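Local coordinates for protein histone-lysine N-methyltransferase family member SUVH9 (PDB 4NJ5) that takes part in gene silencing but lacks methyltransferase activity, and probably binds methylated DNA and recruits RNA polymerase V to chromatin, at residues A[334-339]-A[479-484]. Residues are numbered along the deposited sequence; the frame is centred on the assembly and turned at random.
Sequences KPLIHE and NSLMFP
Leu336, just before the short strand 337-338, and His338, within it, lie beside the loop 479-484; Leu336 points at the loop, whereas the His338 ring comes closer only at its end. The CA atoms of Leu336 and Pro484 are 8.0 Å apart, and those of His338 and Asn479 8.7 Å, too far for the backbones to pair, and no hydrogen bond crosses between the segments. A type I turn from Ser480 to Phe483 shapes the loop, with Phe483 N donating to Ser480 O at 3.0 Å.

Side chains make the contact, with Leu336 contributing the largest share. Its CG stands anti to the backbone N (chi1 -177°), which sends the isobutyl fork across to the loop, where its two methyls find different partners. CD2 meets CD1 of Leu481 at 3.7 Å, and CD1 rests against CB of Pro484 at 3.8 Å; both pairs cross roughly perpendicular. The same CD1 of Leu481 also reaches the edge of the His338 imidazole, near the ring plane, 4.1 Å from CE1. Asn479 OD1 approaches that edge as well, but at 4.3 Å from ND1 it is too distant for a hydrogen bond. ND1 is buried here with no hydrogen-bond partner in the model.

Ile337 and Glu339 bond through their backbones to strand 469-475, on which Leu481 and Pro484 also pack, at Leu475 and Phe473. Strand 337-338 is thus a parallel edge strand added by the pre-SET region to a SET-domain sheet, and the loop joining antiparallel strands 469-475 and 485-490 packs against it. The His338 side chain lies about 8 Å from a zinc ion, so this mainly apolar surface contact joins the SET domain to the pre-SET region close to its characteristic triangular three-zinc cysteine cluster.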
loop_
_atom_site.group_PDB
_atom_site.type_symbol
_atom_site.label_atom_id
_atom_site.label_comp_id
_atom_site.label_asym_id
_atom_site.label_seq_id
_atom_site.Cartn_x
_atom_site.Cartn_y
_atom_site.Cartn_z
ATOM N N LYS A 334 -3.773 -18.023 0.696
ATOM C CA LYS A 334 -3.794 -19.481 0.860
ATOM C C LYS A 334 -4.409 -19.820 2.224
ATOM O O LYS A 334 -4.356 -19.006 3.133
ATOM C CB LYS A 334 -2.394 -20.109 0.673
ATOM C CG LYS A 334 -1.219 -19.178 0.925
ATOM C CD LYS A 334 -0.132 -19.364 -0.148
ATOM C CE LYS A 334 0.221 -20.837 -0.375
ATOM N NZ LYS A 334 0.963 -21.426 0.776
ATOM N N PRO A 335 -5.008 -21.010 2.373
ATOM C CA PRO A 335 -5.667 -21.326 3.650
ATOM C C PRO A 335 -4.688 -21.482 4.812
ATOM O O PRO A 335 -5.071 -21.334 5.975
ATOM C CB PRO A 335 -6.354 -22.670 3.370
ATOM C CG PRO A 335 -5.550 -23.283 2.270
ATOM C CD PRO A 335 -5.076 -22.129 1.420
ATOM N N LEU A 336 -3.435 -21.777 4.491
ATOM C CA LEU A 336 -2.418 -22.008 5.505
ATOM C C LEU A 336 -1.024 -21.787 4.932
ATOM O O LEU A 336 -0.674 -22.338 3.889
ATOM C CB LEU A 336 -2.536 -23.430 6.062
ATOM C CG LEU A 336 -1.588 -23.818 7.197
ATOM C CD1 LEU A 336 -1.822 -22.940 8.421
ATOM C CD2 LEU A 336 -1.765 -25.284 7.541
ATOM N N ILE A 337 -0.232 -20.975 5.619
ATOM C CA ILE A 337 1.140 -20.735 5.203
ATOM C C ILE A 337 2.126 -21.453 6.124
ATOM O O ILE A 337 2.102 -21.269 7.344
ATOM C CB ILE A 337 1.470 -19.231 5.175
ATOM C CG1 ILE A 337 0.509 -18.492 4.238
ATOM C CG2 ILE A 337 2.915 -19.016 4.751
ATOM C CD1 ILE A 337 0.736 -16.995 4.176
ATOM N N HIS A 338 2.981 -22.282 5.531
ATOM C CA HIS A 338 4.055 -22.936 6.272
ATOM C C HIS A 338 5.371 -22.199 6.041
ATOM O O HIS A 338 6.007 -22.357 4.995
ATOM C CB HIS A 338 4.204 -24.399 5.845
ATOM C CG HIS A 338 2.986 -25.235 6.087
ATOM N ND1 HIS A 338 2.795 -25.953 7.247
ATOM C CD2 HIS A 338 1.902 -25.475 5.311
ATOM C CE1 HIS A 338 1.641 -26.597 7.179
ATOM N NE2 HIS A 338 1.082 -26.326 6.015
ATOM N N GLU A 339 5.770 -21.384 7.011
ATOM C CA GLU A 339 7.063 -20.714 6.946
ATOM C C GLU A 339 8.152 -21.663 7.420
ATOM O O GLU A 339 7.872 -22.643 8.105
ATOM C CB GLU A 339 7.066 -19.432 7.786
ATOM C CG GLU A 339 6.339 -18.270 7.128
ATOM C CD GLU A 339 6.458 -16.970 7.906
ATOM O OE1 GLU A 339 7.273 -16.900 8.854
ATOM O OE2 GLU A 339 5.731 -16.015 7.559
ATOM N N ASN A 479 4.153 -26.653 14.915
ATOM C CA ASN A 479 3.523 -27.340 13.788
ATOM C C ASN A 479 2.150 -27.971 14.025
ATOM O O ASN A 479 1.833 -29.009 13.449
ATOM C CB ASN A 479 4.479 -28.368 13.181
ATOM C CG ASN A 479 4.957 -27.960 11.808
ATOM O OD1 ASN A 479 4.289 -27.199 11.109
ATOM N ND2 ASN A 479 6.120 -28.457 11.413
ATOM N N SER A 480 1.329 -27.331 14.847
ATOM C CA SER A 480 -0.026 -27.808 15.078
ATOM C C SER A 480 -1.008 -27.136 14.129
ATOM O O SER A 480 -1.222 -25.928 14.212
ATOM C CB SER A 480 -0.450 -27.547 16.522
ATOM O OG SER A 480 -1.810 -27.894 16.720
ATOM N N LEU A 481 -1.608 -27.921 13.236
ATOM C CA LEU A 481 -2.610 -27.408 12.300
ATOM C C LEU A 481 -3.798 -26.757 13.007
ATOM O O LEU A 481 -4.446 -25.870 12.456
ATOM C CB LEU A 481 -3.117 -28.520 11.376
ATOM C CG LEU A 481 -2.261 -28.953 10.182
ATOM C CD1 LEU A 481 -1.085 -28.013 9.950
ATOM C CD2 LEU A 481 -1.786 -30.388 10.342
ATOM N N MET A 482 -4.077 -27.203 14.227
ATOM C CA MET A 482 -5.210 -26.690 14.989
ATOM C C MET A 482 -4.971 -25.268 15.489
ATOM O O MET A 482 -5.921 -24.521 15.728
ATOM C CB MET A 482 -5.510 -27.608 16.177
ATOM C CG MET A 482 -5.668 -29.084 15.821
ATOM S SD MET A 482 -7.245 -29.499 15.044
ATOM C CE MET A 482 -6.850 -29.342 13.301
ATOM N N PHE A 483 -3.705 -24.892 15.642
ATOM C CA PHE A 483 -3.380 -23.597 16.233
ATOM C C PHE A 483 -2.403 -22.733 15.431
ATOM O O PHE A 483 -1.372 -22.318 15.958
ATOM C CB PHE A 483 -2.842 -23.791 17.651
ATOM C CG PHE A 483 -3.904 -24.089 18.667
ATOM C CD1 PHE A 483 -4.719 -23.078 19.149
ATOM C CD2 PHE A 483 -4.086 -25.376 19.148
ATOM C CE1 PHE A 483 -5.696 -23.346 20.087
ATOM C CE2 PHE A 483 -5.064 -25.650 20.087
ATOM C CZ PHE A 483 -5.870 -24.633 20.557
ATOM N N PRO A 484 -2.731 -22.430 14.165
ATOM C CA PRO A 484 -1.815 -21.553 13.434
ATOM C C PRO A 484 -1.940 -20.126 13.940
ATOM O O PRO A 484 -2.936 -19.787 14.576
ATOM C CB PRO A 484 -2.333 -21.639 11.999
ATOM C CG PRO A 484 -3.794 -21.865 12.163
ATOM C CD PRO A 484 -3.937 -22.746 13.378
#